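Local coordinates for protein putative O-methyltransferase (Klebsiella pneumoniae subsp. pneumoniae, PDB 3TFW) that probably transfers a methyl group from S-adenosylmethionine to an oxygen atom of its substrate, at residues G132-K146 with A156-N170. Numbering follows the deposited sequence.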
# COMPACT_ATOMS: atom_id res chain seq x y z
N GLY A 132 -10.24 -8.93 -27.21
CA GLY A 132 -9.96 -10.20 -27.89
C GLY A 132 -8.85 -10.97 -27.18
O GLY A 132 -8.80 -11.00 -25.95
N GLU A 133 -7.95 -11.57 -27.96
CA GLU A 133 -6.88 -12.41 -27.39
C GLU A 133 -5.65 -11.60 -26.92
O GLU A 133 -4.51 -11.91 -27.27
CB GLU A 133 -6.50 -13.57 -28.34
CG GLU A 133 -6.40 -13.19 -29.83
CD GLU A 133 -6.09 -14.40 -30.74
OE1 GLU A 133 -6.91 -14.68 -31.65
OE2 GLU A 133 -5.04 -15.06 -30.53
N CYS A 134 -5.92 -10.58 -26.11
CA CYS A 134 -4.92 -9.70 -25.51
C CYS A 134 -4.13 -10.47 -24.45
O CYS A 134 -4.72 -11.23 -23.68
CB CYS A 134 -5.68 -8.54 -24.84
SG CYS A 134 -4.73 -7.12 -24.34
N PRO A 135 -2.79 -10.28 -24.39
CA PRO A 135 -2.02 -10.82 -23.27
C PRO A 135 -2.51 -10.27 -21.94
O PRO A 135 -3.05 -9.15 -21.89
CB PRO A 135 -0.61 -10.30 -23.53
CG PRO A 135 -0.54 -10.14 -25.01
CD PRO A 135 -1.91 -9.68 -25.42
N ALA A 136 -2.32 -11.02 -20.86
CA ALA A 136 -2.65 -10.54 -19.51
C ALA A 136 -1.93 -9.23 -19.15
O ALA A 136 -0.81 -8.98 -19.60
CB ALA A 136 -2.33 -11.62 -18.47
N PHE A 137 -2.58 -8.40 -18.34
CA PHE A 137 -1.95 -7.21 -17.77
C PHE A 137 -1.27 -7.56 -16.44
O PHE A 137 -1.72 -8.45 -15.72
CB PHE A 137 -2.97 -6.10 -17.55
CG PHE A 137 -3.59 -5.58 -18.81
CD1 PHE A 137 -2.98 -4.56 -19.54
CD2 PHE A 137 -4.80 -6.10 -19.26
CE1 PHE A 137 -3.57 -4.07 -20.72
CE2 PHE A 137 -5.38 -5.63 -20.43
CZ PHE A 137 -4.76 -4.62 -21.16
N ASP A 138 -0.22 -6.83 -16.10
CA ASP A 138 0.54 -7.07 -14.87
C ASP A 138 -0.02 -6.29 -13.69
O ASP A 138 0.12 -6.68 -12.52
CB ASP A 138 2.00 -6.69 -15.08
CG ASP A 138 2.63 -7.45 -16.21
OD1 ASP A 138 2.50 -8.69 -16.22
OD2 ASP A 138 3.24 -6.81 -17.11
N LEU A 139 -0.62 -5.15 -14.02
CA LEU A 139 -1.20 -4.27 -13.03
C LEU A 139 -2.47 -3.67 -13.62
O LEU A 139 -2.50 -3.22 -14.78
CB LEU A 139 -0.20 -3.17 -12.64
CG LEU A 139 -0.79 -2.06 -11.76
CD1 LEU A 139 -1.01 -2.64 -10.39
CD2 LEU A 139 0.12 -0.86 -11.69
N ILE A 140 -3.54 -3.69 -12.82
CA ILE A 140 -4.84 -3.21 -13.29
C ILE A 140 -5.39 -2.24 -12.25
O ILE A 140 -5.51 -2.58 -11.06
CB ILE A 140 -5.84 -4.36 -13.54
CG1 ILE A 140 -5.29 -5.35 -14.58
CG2 ILE A 140 -7.20 -3.80 -13.98
CD1 ILE A 140 -6.11 -6.64 -14.74
N PHE A 141 -5.69 -1.03 -12.69
CA PHE A 141 -6.19 0.02 -11.81
C PHE A 141 -7.62 0.37 -12.16
O PHE A 141 -7.92 0.77 -13.29
CB PHE A 141 -5.28 1.25 -11.91
CG PHE A 141 -5.61 2.34 -10.95
CD1 PHE A 141 -5.23 2.24 -9.61
CD2 PHE A 141 -6.33 3.46 -11.36
CE1 PHE A 141 -5.55 3.26 -8.71
CE2 PHE A 141 -6.64 4.48 -10.45
CZ PHE A 141 -6.25 4.37 -9.14
N ILE A 142 -8.52 0.20 -11.19
CA ILE A 142 -9.94 0.43 -11.43
C ILE A 142 -10.44 1.65 -10.66
O ILE A 142 -10.44 1.66 -9.43
CB ILE A 142 -10.79 -0.81 -11.08
CG1 ILE A 142 -10.25 -2.05 -11.82
CG2 ILE A 142 -12.27 -0.57 -11.41
CD1 ILE A 142 -10.92 -3.35 -11.41
N ASP A 143 -10.84 2.68 -11.40
CA ASP A 143 -11.44 3.89 -10.81
C ASP A 143 -12.28 4.68 -11.82
O ASP A 143 -11.91 5.80 -12.20
CB ASP A 143 -10.36 4.80 -10.22
CG ASP A 143 -10.95 6.00 -9.49
OD1 ASP A 143 -12.15 5.96 -9.10
OD2 ASP A 143 -10.20 6.98 -9.30
N ALA A 144 -13.39 4.10 -12.25
CA ALA A 144 -14.33 4.78 -13.14
C ALA A 144 -15.73 4.86 -12.52
O ALA A 144 -15.88 5.21 -11.34
CB ALA A 144 -14.38 4.09 -14.52
N ASP A 145 -16.74 4.53 -13.32
CA ASP A 145 -18.13 4.49 -12.87
C ASP A 145 -18.36 3.30 -11.93
O ASP A 145 -18.38 2.13 -12.34
CB ASP A 145 -19.11 4.48 -14.06
CG ASP A 145 -18.87 3.33 -15.03
OD1 ASP A 145 -17.71 3.16 -15.47
OD2 ASP A 145 -19.83 2.60 -15.35
N LYS A 146 -18.54 3.64 -10.66
CA LYS A 146 -18.67 2.67 -9.60
C LYS A 146 -19.80 1.65 -9.79
O LYS A 146 -19.59 0.48 -9.44
CB LYS A 146 -18.76 3.37 -8.24
CG LYS A 146 -17.59 4.32 -7.96
CD LYS A 146 -16.29 3.54 -7.77
CE LYS A 146 -15.08 4.34 -8.18
NZ LYS A 146 -13.91 3.42 -8.25
N ALA A 156 -11.15 -7.67 -15.51
CA ALA A 156 -9.80 -7.63 -14.92
C ALA A 156 -9.30 -9.06 -14.73
O ALA A 156 -8.16 -9.38 -15.08
CB ALA A 156 -9.79 -6.88 -13.56
N LEU A 157 -10.17 -9.93 -14.22
CA LEU A 157 -9.78 -11.32 -13.96
C LEU A 157 -9.50 -12.06 -15.26
O LEU A 157 -8.56 -12.85 -15.33
CB LEU A 157 -10.84 -12.03 -13.11
CG LEU A 157 -10.72 -11.80 -11.61
CD1 LEU A 157 -12.07 -12.07 -10.91
CD2 LEU A 157 -9.59 -12.63 -10.98
N ARG A 158 -10.31 -11.79 -16.27
CA ARG A 158 -10.12 -12.38 -17.59
C ARG A 158 -8.75 -12.03 -18.16
O ARG A 158 -8.09 -12.88 -18.74
CB ARG A 158 -11.25 -11.95 -18.53
CG ARG A 158 -10.96 -12.12 -20.04
CD ARG A 158 -10.87 -13.59 -20.47
NE ARG A 158 -10.65 -13.72 -21.91
CZ ARG A 158 -9.46 -13.66 -22.52
NH1 ARG A 158 -8.35 -13.47 -21.82
NH2 ARG A 158 -9.39 -13.78 -23.84
N TYR A 159 -8.31 -10.79 -17.96
CA TYR A 159 -7.02 -10.35 -18.48
C TYR A 159 -5.93 -10.24 -17.42
O TYR A 159 -5.14 -9.29 -17.43
CB TYR A 159 -7.19 -9.05 -19.29
CG TYR A 159 -8.01 -9.29 -20.56
CD1 TYR A 159 -7.47 -9.97 -21.65
CD2 TYR A 159 -9.33 -8.84 -20.65
CE1 TYR A 159 -8.22 -10.20 -22.81
CE2 TYR A 159 -10.08 -9.07 -21.81
CZ TYR A 159 -9.52 -9.75 -22.88
OH TYR A 159 -10.26 -9.99 -24.02
N SER A 160 -5.88 -11.25 -16.55
CA SER A 160 -4.88 -11.34 -15.48
C SER A 160 -4.02 -12.59 -15.66
O SER A 160 -4.40 -13.51 -16.39
CB SER A 160 -5.58 -11.43 -14.12
OG SER A 160 -6.12 -10.18 -13.76
N ARG A 161 -2.88 -12.60 -14.98
CA ARG A 161 -2.01 -13.78 -14.85
C ARG A 161 -1.69 -13.96 -13.36
O ARG A 161 -1.95 -13.04 -12.55
CB ARG A 161 -0.72 -13.61 -15.69
CG ARG A 161 -0.00 -12.25 -15.58
CD ARG A 161 1.08 -12.26 -14.53
NE ARG A 161 1.94 -11.07 -14.55
CZ ARG A 161 2.77 -10.74 -13.56
NH1 ARG A 161 2.87 -11.51 -12.48
NH2 ARG A 161 3.52 -9.64 -13.64
N PRO A 162 -1.17 -15.14 -12.97
CA PRO A 162 -0.77 -15.22 -11.56
C PRO A 162 0.25 -14.15 -11.21
O PRO A 162 1.26 -14.00 -11.90
CB PRO A 162 -0.17 -16.63 -11.44
CG PRO A 162 -0.85 -17.42 -12.53
CD PRO A 162 -1.12 -16.45 -13.65
N GLY A 163 -0.04 -13.40 -10.15
CA GLY A 163 0.83 -12.31 -9.70
C GLY A 163 0.40 -10.92 -10.15
O GLY A 163 0.99 -9.92 -9.73
N THR A 164 -0.59 -10.85 -11.02
CA THR A 164 -1.21 -9.59 -11.42
C THR A 164 -1.76 -8.92 -10.17
O THR A 164 -2.30 -9.59 -9.29
CB THR A 164 -2.39 -9.80 -12.41
OG1 THR A 164 -1.89 -10.19 -13.70
CG2 THR A 164 -3.23 -8.51 -12.56
N LEU A 165 -1.59 -7.61 -10.10
CA LEU A 165 -2.14 -6.83 -9.01
C LEU A 165 -3.31 -6.01 -9.52
O LEU A 165 -3.18 -5.28 -10.51
CB LEU A 165 -1.05 -5.94 -8.43
CG LEU A 165 -1.33 -5.28 -7.07
CD1 LEU A 165 -1.43 -6.33 -5.96
CD2 LEU A 165 -0.20 -4.31 -6.78
N ILE A 166 -4.45 -6.12 -8.84
CA ILE A 166 -5.63 -5.36 -9.17
C ILE A 166 -5.88 -4.33 -8.05
O ILE A 166 -5.98 -4.69 -6.88
CB ILE A 166 -6.86 -6.28 -9.33
CG1 ILE A 166 -6.58 -7.36 -10.39
CG2 ILE A 166 -8.12 -5.47 -9.67
CD1 ILE A 166 -7.67 -8.44 -10.52
N ILE A 167 -5.98 -3.06 -8.42
CA ILE A 167 -6.25 -1.99 -7.44
C ILE A 167 -7.61 -1.38 -7.72
O ILE A 167 -7.91 -1.01 -8.87
CB ILE A 167 -5.18 -0.86 -7.52
CG1 ILE A 167 -3.77 -1.44 -7.43
CG2 ILE A 167 -5.43 0.20 -6.43
CD1 ILE A 167 -2.75 -0.64 -8.21
N GLY A 168 -8.44 -1.28 -6.68
CA GLY A 168 -9.74 -0.62 -6.79
C GLY A 168 -9.79 0.63 -5.91
O GLY A 168 -9.78 0.51 -4.69
N ASP A 169 -9.84 1.81 -6.53
CA ASP A 169 -9.78 3.07 -5.75
C ASP A 169 -11.17 3.57 -5.39
O ASP A 169 -12.17 3.22 -6.04
CB ASP A 169 -9.00 4.16 -6.50
CG ASP A 169 -8.22 5.12 -5.57
OD1 ASP A 169 -8.21 4.94 -4.32
OD2 ASP A 169 -7.61 6.08 -6.09
N ASN A 170 -11.24 4.37 -4.32
CA ASN A 170 -12.45 5.08 -3.94
C ASN A 170 -13.62 4.18 -3.55
O ASN A 170 -14.73 4.32 -4.06
CB ASN A 170 -12.85 6.07 -5.05
CG ASN A 170 -11.70 6.99 -5.44
OD1 ASN A 170 -11.21 6.95 -6.57
ND2 ASN A 170 -11.25 7.81 -4.49
O HOH W 1 -12.41 -8.97 -24.85
O HOH W 2 -6.37 -13.46 -23.70
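D138 OD1 is gripped twice by one arginine: R161 reaches it side-on through NE (3.0 Å) and NH2 (2.9 Å). The oxygen lies almost in the guanidinium plane, taking NE on its anti lone pair while NH2 comes from above the carboxylate, the two flat groups being turned 64° apart. R161 gets there because CG sits between backbone N and carbonyl carbon (chi1 46°) and the chain bends again at chi2; NH1, bonded to P162 O, then fixes the guanidinium's rotation. D138 OD2 turns to the backbone N atoms of K65 and R66, so a short carboxylate suits this junction. The type II turn R161-T164 follows, where G163 adopts a positive phi that residues with a CB tolerate poorly.

The turn leads into strand 165-169, which runs parallel to strand 139-142 in the central sheet, joined to it by helix 149-158 in the beta-alpha-beta crossover expected of a Rossmann-like methyltransferase fold. I140 N bonds to L165 O, and I140 O receives I167 N at 2.7 Å, nearly straight. On one face L139 CD1 presses tightly on I167 CD1 (3.4 Å), and F141 CD1 and CE1 lie against CB and CG2 of I167; helix 49-62 covers this layer. Toward the crossover helix, I140, with CG1 anti to the carbonyl carbon (chi1 -59°), sends CD1 against the CB and carbonyl O of A156, a small residue that leaves room for the isoleucine.

Past the strand ends, K146 NZ donates to D169 O (2.8 Å) and makes a salt bridge to D143 OD1 whose hydrogen bond is weak; D143 OD2 and D169 OD2 lie 4.2 Å apart. At the opposite end Y159 spans the distance to the loop around G132-C134, its OH donating to a lone pair of G132 O (2.6 Å) while C134 CB lies against the ring.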